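Local coordinates for protein actinorhodin polyketide putative beta-ketoacyl synthase 2 (Streptomyces coelicolor A3, PDB 1TQY) that acts as the chain length factor of actinorhodin polyketide biosynthesis, a member of the beta-ketoacyl synthase family, at residues D313-R318 against L395-W400; R318-V323 against V329-P334; A240-E245 against D349-L354. One frame throughout, in Å; residues are numbered along the deposited sequence.

Overall arrangement
From the N terminus, the first segment to appear is strand 240-245, which waits about a hundred residues for helix 349-354 to close contact 3. Within that span, helix 310-324 opens contact 1 at residues 313-318 and, one step on, contact 2 at 318-323. Contact 2 closes at once with 329-334, so it nests inside both larger loops. Contact 1 closes only at 395-400, beyond helix 349-354, and therefore crosses contact 3. Contacts 1 and 2 share Arg318 and meet where Leu395 packs on Ile320; contacts 2 and 3 meet where Pro334 packs on Thr352. Contacts 1 and 2 tie helix 310-324 to strands 391-398 and 330-332; contact 3 ties helix 345-359 to strand 238-246.

Contact 1 of 3, residues D313-R318 against L395-W400; sequences DAAEAR and LARGRW
Glu316 and Arg397 form the dense part of this contact. The glutamate lays its CB over one face of the guanidinium, 3.4 Å from Arg397 NH1. Its CG stands anti to the backbone N (chi1 174°), and the extended chain passes the NH1 end, bringing Glu316 OE1 to a long salt bridge of 3.6 Å with Arg397 NH1. With carboxylate and guanidinium planes 47° apart, the two groups are not a flat, paired bridge. The buried carboxylate is gripped more firmly by backbone amides, OE2 by Asp305 N and OE1 by Gly306 N, while Glu316 OE2 also rests 3.7 Å from Leu395 CD1. In the C-terminal half of the thiolase fold, this places helix 310-324 over strand 391-398, their local axes 11.5 Å apart and running at 140° to each other. Arg397, bent at its second and third torsions, reaches from the strand to the helix, and its NH2 is held by Leu312 O near the helix start. A water lies in the guanidinium plane at its edge, bonded weakly to Arg397 NH1 and within hydrogen-bonding distance of Glu316 OE1 (2.7 Å) and Asp313 OD1. Asp313 is fixed in turn by Gly308 N and Phe226 N. Packing thins toward the NH2 end, where Ala315 CB comes in obliquely, 3.8 Å from Arg397 NH2. Both residues are partly exposed, in contrast to the buried Glu316 and Leu395. Further along, Arg399 and Trp400 leave the helix behind and turn to the partner protein, Arg399 NE pairing with an acidic side chain of that other chain.

Contact 2 of 3, residues R318-V323 against V329-P334; sequences RAIGRV and VPVTVP
Ile320 projects from the helix onto Val329 and Val331, and this small apolar cluster is the whole of the contact. It lies inside a beta-alpha-beta unit of the thiolase fold, in which strand 301-303 leads through helix 310-324 to strand 330-332, the two strands pairing in parallel. Along the helix, Arg318 comes first, on the exposed side; its carbonyl O receives Arg322 N at 3.0 Å, continuing the helical bonding. Ala319 follows and faces the neighbouring helix 281-292, where it touches Leu281. Ile320 then turns to the strand. Its CG2 lies anti to the backbone N, with CG1 beside that N (chi1 -62°), and the CG2 methyl does all the touching: Ile320 CG2 is 4.2 Å from Val329 CG1 and 4.3 Å from Val331 CG2. The longer branch, through CG1, points away from the valines, and Ile320 CG1 packs against Leu395 CD1. Gly321 has no side chain and lies on the side of the helix turned from the strand. Arg322 returns to the exposed surface, where Arg318 CG lies against one face of the Arg322 guanidinium, 3.4 Å from its plane and off-centre. Val323 follows and packs on Ile285 of helix 281-292. Val302 of strand 301-303 touches both Ile320 and Val329, so the first strand of the unit contributes to the same buried core. The side chains of Ile320 and Val329 lie nearly perpendicular. Val329 CG1, the methyl that Ile320 CG2 meets, sits between its own backbone N and carbonyl carbon (chi1 62°).

Contact 3 of 3, residues A240-E245 against D349-L354; sequences AILVLE and DVVTAL
Leu242 straddles two valines of helix 349-354 with its forked end, one methyl to each, while Ala240 supplies a lower surface beside it. The fold is that of the thiolases, in which layers of helix and sheet alternate, with a central helix layer between the two sheets; helix 345-359 belongs to this central layer and here covers strand 238-246, their local axes 9.2 Å apart and inclined at 60°. Because strand side chains alternate, Ala240 and Leu242 both face the helix, whereas Ile241 and Val243 turn to helix 78-93 on the other side. Ala240 and Leu242 thus form a shallow spot beside a bulge. Val351 fills the dip between them: its CG2 is 4.0 Å from Ala240 CB and 3.9 Å from Leu242 CD2. The short alanine side chain lets the helix come near, and the closest pair of CA atoms is Ala240 and Val351, 7.6 Å apart. On the other prong of the fork, Leu242 CD1 meets Val350 CG1 at 3.9 Å, the two side chains crossing at a slant, while Leu242 and Val351 run alongside each other, pointing opposite ways. Leu242 reaches both valines through a nearly eclipsed first torsion (chi1 15°), a strained setting for a leucine. Around the contact, Ile13 of strand 11-20 touches Leu242 and Leu354, and Leu173 and Leu176 of helix 171-185 pack on Val350. All four touching residues are buried. On Val351, CG1 stands anti to the backbone N (chi1 171°), which puts CG2 beside that N, the methyl nested against both strand residues.

Contact 1 of 3, residues D313-R318 against L395-W400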
loop_
_atom_site.group_PDB
_atom_site.type_symbol
_atom_site.label_atom_id
_atom_site.label_comp_id
_atom_site.label_asym_id
_atom_site.label_seq_id
_atom_site.Cartn_x
_atom_site.Cartn_y
_atom_site.Cartn_z
ATOM N N ASP B 313 -17.950 -19.039 0.660
ATOM C CA ASP B 313 -19.321 -18.570 0.463
ATOM C C ASP B 313 -20.083 -18.875 1.746
ATOM O O ASP B 313 -20.835 -18.042 2.258
ATOM C CB ASP B 313 -19.997 -19.285 -0.721
ATOM C CG ASP B 313 -19.421 -18.874 -2.075
ATOM O OD1 ASP B 313 -18.975 -17.713 -2.217
ATOM O OD2 ASP B 313 -19.438 -19.709 -3.006
ATOM N N ALA B 314 -19.865 -20.075 2.272
ATOM C CA ALA B 314 -20.532 -20.499 3.491
ATOM C C ALA B 314 -20.156 -19.581 4.640
ATOM O O ALA B 314 -21.015 -19.199 5.441
ATOM C CB ALA B 314 -20.160 -21.939 3.815
ATOM N N ALA B 315 -18.877 -19.224 4.734
ATOM C CA ALA B 315 -18.447 -18.322 5.803
ATOM C C ALA B 315 -19.155 -16.977 5.659
ATOM O O ALA B 315 -19.692 -16.442 6.625
ATOM C CB ALA B 315 -16.924 -18.111 5.760
ATOM N N GLU B 316 -19.152 -16.428 4.447
ATOM C CA GLU B 316 -19.804 -15.144 4.220
ATOM C C GLU B 316 -21.311 -15.152 4.457
ATOM O O GLU B 316 -21.853 -14.212 5.042
ATOM C CB GLU B 316 -19.532 -14.632 2.807
ATOM C CG GLU B 316 -20.316 -13.360 2.503
ATOM C CD GLU B 316 -19.817 -12.620 1.283
ATOM O OE1 GLU B 316 -19.615 -13.266 0.233
ATOM O OE2 GLU B 316 -19.634 -11.387 1.387
ATOM N N ALA B 317 -21.989 -16.194 3.980
ATOM C CA ALA B 317 -23.436 -16.305 4.148
ATOM C C ALA B 317 -23.767 -16.376 5.632
ATOM O O ALA B 317 -24.792 -15.872 6.085
ATOM C CB ALA B 317 -23.940 -17.552 3.447
ATOM N N ARG B 318 -22.872 -17.003 6.384
ATOM C CA ARG B 318 -23.051 -17.157 7.814
ATOM C C ARG B 318 -22.883 -15.803 8.522
ATOM O O ARG B 318 -23.661 -15.471 9.417
ATOM C CB ARG B 318 -22.057 -18.207 8.321
ATOM C CG ARG B 318 -22.351 -18.802 9.679
ATOM C CD ARG B 318 -21.761 -20.211 9.774
ATOM N NE ARG B 318 -20.340 -20.254 9.444
ATOM C CZ ARG B 318 -19.791 -21.075 8.548
ATOM N NH1 ARG B 318 -20.540 -21.934 7.874
ATOM N NH2 ARG B 318 -18.482 -21.041 8.325
ATOM N N LEU B 395 -19.366 -5.516 0.852
ATOM C CA LEU B 395 -18.379 -6.352 1.536
ATOM C C LEU B 395 -17.252 -6.813 0.621
ATOM O O LEU B 395 -17.470 -7.072 -0.560
ATOM C CB LEU B 395 -19.075 -7.593 2.090
ATOM C CG LEU B 395 -20.243 -7.312 3.029
ATOM C CD1 LEU B 395 -20.840 -8.614 3.525
ATOM C CD2 LEU B 395 -19.738 -6.471 4.186
ATOM N N ALA B 396 -16.053 -6.946 1.171
ATOM C CA ALA B 396 -14.933 -7.420 0.373
ATOM C C ALA B 396 -13.964 -8.138 1.284
ATOM O O ALA B 396 -13.773 -7.730 2.421
ATOM C CB ALA B 396 -14.224 -6.252 -0.308
ATOM N N ARG B 397 -13.381 -9.235 0.815
ATOM C CA ARG B 397 -12.400 -9.921 1.642
ATOM C C ARG B 397 -11.145 -10.084 0.836
ATOM O O ARG B 397 -11.181 -10.124 -0.388
ATOM C CB ARG B 397 -12.870 -11.307 2.074
ATOM C CG ARG B 397 -14.166 -11.313 2.822
ATOM C CD ARG B 397 -15.121 -12.263 2.139
ATOM N NE ARG B 397 -15.146 -13.542 2.814
ATOM C CZ ARG B 397 -15.783 -14.623 2.378
ATOM N NH1 ARG B 397 -16.467 -14.618 1.236
ATOM N NH2 ARG B 397 -15.746 -15.710 3.122
ATOM N N GLY B 398 -10.029 -10.168 1.538
ATOM C CA GLY B 398 -8.767 -10.353 0.864
ATOM C C GLY B 398 -8.147 -11.631 1.374
ATOM O O GLY B 398 -8.297 -11.984 2.543
ATOM N N ARG B 399 -7.457 -12.331 0.483
ATOM C CA ARG B 399 -6.785 -13.573 0.813
ATOM C C ARG B 399 -5.946 -13.419 2.083
ATOM O O ARG B 399 -5.260 -12.414 2.263
ATOM C CB ARG B 399 -5.890 -13.973 -0.356
ATOM C CG ARG B 399 -5.011 -15.177 -0.109
ATOM C CD ARG B 399 -4.085 -15.349 -1.286
ATOM N NE ARG B 399 -3.210 -16.504 -1.150
ATOM C CZ ARG B 399 -3.554 -17.748 -1.454
ATOM N NH1 ARG B 399 -4.767 -18.009 -1.916
ATOM N NH2 ARG B 399 -2.675 -18.725 -1.305
ATOM N N TRP B 400 -6.006 -14.439 2.939
ATOM C CA TRP B 400 -5.298 -14.507 4.220
ATOM C C TRP B 400 -6.077 -13.892 5.382
ATOM O O TRP B 400 -5.551 -13.781 6.488
ATOM C CB TRP B 400 -3.888 -13.889 4.131
ATOM C CG TRP B 400 -2.961 -14.728 3.317
ATOM C CD1 TRP B 400 -2.212 -14.321 2.250
ATOM C CD2 TRP B 400 -2.754 -16.145 3.437
ATOM N NE1 TRP B 400 -1.561 -15.399 1.693
ATOM C CE2 TRP B 400 -1.877 -16.530 2.398
ATOM C CE3 TRP B 400 -3.231 -17.130 4.317
ATOM C CZ2 TRP B 400 -1.462 -17.854 2.212
ATOM C CZ3 TRP B 400 -2.817 -18.455 4.136
ATOM C CH2 TRP B 400 -1.944 -18.803 3.087
HETATM O O HOH W 1 -18.301 -15.457 -0.577
#

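Contact 2 of 3, residues R318-V323 against V329-P334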
loop_
_atom_site.group_PDB
_atom_site.type_symbol
_atom_site.label_atom_id
_atom_site.label_comp_id
_atom_site.label_asym_id
_atom_site.label_seq_id
_atom_site.Cartn_x
_atom_site.Cartn_y
_atom_site.Cartn_z
ATOM N N ARG B 318 -22.872 -17.003 6.384
ATOM C CA ARG B 318 -23.051 -17.157 7.814
ATOM C C ARG B 318 -22.883 -15.803 8.522
ATOM O O ARG B 318 -23.661 -15.471 9.417
ATOM C CB ARG B 318 -22.057 -18.207 8.321
ATOM C CG ARG B 318 -22.351 -18.802 9.679
ATOM C CD ARG B 318 -21.761 -20.211 9.774
ATOM N NE ARG B 318 -20.340 -20.254 9.444
ATOM C CZ ARG B 318 -19.791 -21.075 8.548
ATOM N NH1 ARG B 318 -20.540 -21.934 7.874
ATOM N NH2 ARG B 318 -18.482 -21.041 8.325
ATOM N N ALA B 319 -21.901 -15.001 8.110
ATOM C CA ALA B 319 -21.715 -13.703 8.747
ATOM C C ALA B 319 -22.894 -12.796 8.431
ATOM O O ALA B 319 -23.411 -12.101 9.312
ATOM C CB ALA B 319 -20.404 -13.051 8.292
ATOM N N ILE B 320 -23.330 -12.792 7.177
ATOM C CA ILE B 320 -24.475 -11.963 6.791
ATOM C C ILE B 320 -25.715 -12.394 7.591
ATOM O O ILE B 320 -26.448 -11.554 8.116
ATOM C CB ILE B 320 -24.758 -12.074 5.270
ATOM C CG1 ILE B 320 -23.551 -11.548 4.486
ATOM C CG2 ILE B 320 -26.001 -11.263 4.901
ATOM C CD1 ILE B 320 -23.651 -11.717 2.985
ATOM N N GLY B 321 -25.935 -13.705 7.699
ATOM C CA GLY B 321 -27.085 -14.205 8.441
ATOM C C GLY B 321 -27.088 -13.783 9.900
ATOM O O GLY B 321 -28.132 -13.440 10.463
ATOM N N ARG B 322 -25.912 -13.808 10.517
ATOM C CA ARG B 322 -25.786 -13.422 11.913
ATOM C C ARG B 322 -26.096 -11.947 12.150
ATOM O O ARG B 322 -26.562 -11.569 13.225
ATOM C CB ARG B 322 -24.383 -13.767 12.425
ATOM C CG ARG B 322 -24.154 -15.264 12.465
ATOM C CD ARG B 322 -22.728 -15.670 12.819
ATOM N NE ARG B 322 -22.639 -17.128 12.934
ATOM C CZ ARG B 322 -21.514 -17.810 13.112
ATOM N NH1 ARG B 322 -20.357 -17.167 13.201
ATOM N NH2 ARG B 322 -21.550 -19.136 13.177
ATOM N N VAL B 323 -25.865 -11.109 11.150
ATOM C CA VAL B 323 -26.148 -9.689 11.327
ATOM C C VAL B 323 -27.584 -9.313 10.950
ATOM O O VAL B 323 -28.263 -8.609 11.700
ATOM C CB VAL B 323 -25.164 -8.813 10.511
ATOM C CG1 VAL B 323 -25.520 -7.331 10.660
ATOM C CG2 VAL B 323 -23.747 -9.064 10.985
ATOM N N VAL B 329 -32.151 -10.164 4.392
ATOM C CA VAL B 329 -31.868 -9.004 3.576
ATOM C C VAL B 329 -31.474 -9.441 2.176
ATOM O O VAL B 329 -30.844 -10.478 1.996
ATOM C CB VAL B 329 -30.741 -8.141 4.236
ATOM C CG1 VAL B 329 -29.447 -8.949 4.329
ATOM C CG2 VAL B 329 -30.541 -6.846 3.472
ATOM N N PRO B 330 -31.894 -8.676 1.156
ATOM C CA PRO B 330 -31.541 -9.041 -0.214
ATOM C C PRO B 330 -30.031 -9.089 -0.340
ATOM O O PRO B 330 -29.336 -8.216 0.175
ATOM C CB PRO B 330 -32.146 -7.908 -1.038
ATOM C CG PRO B 330 -33.391 -7.581 -0.265
ATOM C CD PRO B 330 -32.882 -7.581 1.174
ATOM N N VAL B 331 -29.519 -10.116 -0.998
ATOM C CA VAL B 331 -28.083 -10.216 -1.187
ATOM C C VAL B 331 -27.868 -10.312 -2.684
ATOM O O VAL B 331 -28.676 -10.907 -3.393
ATOM C CB VAL B 331 -27.487 -11.481 -0.527
ATOM C CG1 VAL B 331 -25.988 -11.565 -0.832
ATOM C CG2 VAL B 331 -27.711 -11.444 0.976
ATOM N N THR B 332 -26.788 -9.716 -3.172
ATOM C CA THR B 332 -26.501 -9.782 -4.594
ATOM C C THR B 332 -25.002 -9.779 -4.864
ATOM O O THR B 332 -24.211 -9.289 -4.059
ATOM C CB THR B 332 -27.204 -8.637 -5.368
ATOM O OG1 THR B 332 -26.990 -8.826 -6.771
ATOM C CG2 THR B 332 -26.643 -7.283 -4.972
ATOM N N VAL B 333 -24.618 -10.354 -5.999
ATOM C CA VAL B 333 -23.217 -10.441 -6.378
ATOM C C VAL B 333 -23.069 -10.135 -7.870
ATOM O O VAL B 333 -22.899 -11.037 -8.689
ATOM C CB VAL B 333 -22.662 -11.860 -6.078
ATOM C CG1 VAL B 333 -21.188 -11.947 -6.428
ATOM C CG2 VAL B 333 -22.876 -12.189 -4.602
ATOM N N PRO B 334 -23.139 -8.847 -8.244
ATOM C CA PRO B 334 -23.007 -8.486 -9.660
ATOM C C PRO B 334 -21.651 -8.841 -10.267
ATOM O O PRO B 334 -21.544 -9.018 -11.479
ATOM C CB PRO B 334 -23.276 -6.983 -9.656
ATOM C CG PRO B 334 -24.208 -6.816 -8.483
ATOM C CD PRO B 334 -23.538 -7.677 -7.442
#

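Contact 3 of 3, residues A240-E245 against D349-L354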
loop_
_atom_site.group_PDB
_atom_site.type_symbol
_atom_site.label_atom_id
_atom_site.label_comp_id
_atom_site.label_asym_id
_atom_site.label_seq_id
_atom_site.Cartn_x
_atom_site.Cartn_y
_atom_site.Cartn_z
ATOM N N ALA B 240 -12.558 0.480 -10.894
ATOM C CA ALA B 240 -13.217 1.769 -10.916
ATOM C C ALA B 240 -12.466 2.794 -10.102
ATOM O O ALA B 240 -11.695 2.463 -9.206
ATOM C CB ALA B 240 -14.629 1.632 -10.384
ATOM N N ILE B 241 -12.685 4.050 -10.438
ATOM C CA ILE B 241 -12.068 5.135 -9.709
ATOM C C ILE B 241 -13.238 6.058 -9.441
ATOM O O ILE B 241 -14.106 6.231 -10.296
ATOM C CB ILE B 241 -11.012 5.854 -10.566
ATOM C CG1 ILE B 241 -9.814 4.918 -10.820
ATOM C CG2 ILE B 241 -10.562 7.129 -9.877
ATOM C CD1 ILE B 241 -8.999 4.549 -9.575
ATOM N N LEU B 242 -13.306 6.615 -8.244
ATOM C CA LEU B 242 -14.391 7.531 -7.948
ATOM C C LEU B 242 -13.884 8.770 -7.253
ATOM O O LEU B 242 -12.809 8.768 -6.657
ATOM C CB LEU B 242 -15.493 6.867 -7.111
ATOM C CG LEU B 242 -15.331 5.539 -6.370
ATOM C CD1 LEU B 242 -16.650 5.260 -5.643
ATOM C CD2 LEU B 242 -15.014 4.391 -7.347
ATOM N N VAL B 243 -14.665 9.836 -7.357
ATOM C CA VAL B 243 -14.310 11.108 -6.757
ATOM C C VAL B 243 -15.138 11.303 -5.497
ATOM O O VAL B 243 -16.362 11.330 -5.545
ATOM C CB VAL B 243 -14.574 12.266 -7.755
ATOM C CG1 VAL B 243 -14.304 13.607 -7.097
ATOM C CG2 VAL B 243 -13.690 12.089 -8.981
ATOM N N LEU B 244 -14.463 11.396 -4.362
ATOM C CA LEU B 244 -15.161 11.607 -3.114
ATOM C C LEU B 244 -14.793 12.999 -2.659
ATOM O O LEU B 244 -13.678 13.466 -2.907
ATOM C CB LEU B 244 -14.721 10.601 -2.051
ATOM C CG LEU B 244 -14.474 9.144 -2.414
ATOM C CD1 LEU B 244 -14.558 8.328 -1.143
ATOM C CD2 LEU B 244 -15.472 8.648 -3.440
ATOM N N GLU B 245 -15.732 13.669 -2.000
ATOM C CA GLU B 245 -15.451 14.991 -1.496
ATOM C C GLU B 245 -16.390 15.436 -0.402
ATOM O O GLU B 245 -17.477 14.884 -0.222
ATOM C CB GLU B 245 -15.417 16.007 -2.642
ATOM C CG GLU B 245 -16.640 16.060 -3.523
ATOM C CD GLU B 245 -16.388 16.857 -4.812
ATOM O OE1 GLU B 245 -15.807 17.970 -4.735
ATOM O OE2 GLU B 245 -16.787 16.384 -5.899
ATOM N N ASP B 349 -17.898 -2.602 -6.943
ATOM C CA ASP B 349 -19.074 -3.017 -6.181
ATOM C C ASP B 349 -19.753 -1.762 -5.624
ATOM O O ASP B 349 -20.980 -1.637 -5.660
ATOM C CB ASP B 349 -18.656 -3.954 -5.039
ATOM C CG ASP B 349 -18.639 -5.427 -5.458
ATOM O OD1 ASP B 349 -18.652 -5.730 -6.679
ATOM O OD2 ASP B 349 -18.602 -6.295 -4.556
ATOM N N VAL B 350 -18.944 -0.834 -5.117
ATOM C CA VAL B 350 -19.459 0.419 -4.583
ATOM C C VAL B 350 -20.212 1.195 -5.667
ATOM O O VAL B 350 -21.301 1.718 -5.428
ATOM C CB VAL B 350 -18.317 1.293 -4.023
ATOM C CG1 VAL B 350 -18.827 2.708 -3.737
ATOM C CG2 VAL B 350 -17.779 0.658 -2.728
ATOM N N VAL B 351 -19.626 1.272 -6.857
ATOM C CA VAL B 351 -20.261 1.971 -7.968
ATOM C C VAL B 351 -21.580 1.293 -8.314
ATOM O O VAL B 351 -22.599 1.949 -8.530
ATOM C CB VAL B 351 -19.365 1.966 -9.230
ATOM C CG1 VAL B 351 -20.148 2.501 -10.430
ATOM C CG2 VAL B 351 -18.135 2.817 -8.999
ATOM N N THR B 352 -21.558 -0.034 -8.365
ATOM C CA THR B 352 -22.753 -0.795 -8.701
ATOM C C THR B 352 -23.849 -0.572 -7.656
ATOM O O THR B 352 -25.023 -0.428 -8.007
ATOM C CB THR B 352 -22.402 -2.283 -8.833
ATOM O OG1 THR B 352 -21.265 -2.415 -9.701
ATOM C CG2 THR B 352 -23.558 -3.056 -9.433
ATOM N N ALA B 353 -23.460 -0.508 -6.384
ATOM C CA ALA B 353 -24.413 -0.279 -5.294
ATOM C C ALA B 353 -25.029 1.121 -5.373
ATOM O O ALA B 353 -26.252 1.278 -5.274
ATOM C CB ALA B 353 -23.719 -0.470 -3.953
ATOM N N LEU B 354 -24.188 2.136 -5.570
ATOM C CA LEU B 354 -24.675 3.520 -5.663
ATOM C C LEU B 354 -25.691 3.671 -6.796
ATOM O O LEU B 354 -26.682 4.396 -6.674
ATOM C CB LEU B 354 -23.499 4.488 -5.877
ATOM C CG LEU B 354 -22.612 4.671 -4.635
ATOM C CD1 LEU B 354 -21.279 5.321 -4.990
ATOM C CD2 LEU B 354 -23.374 5.499 -3.622
#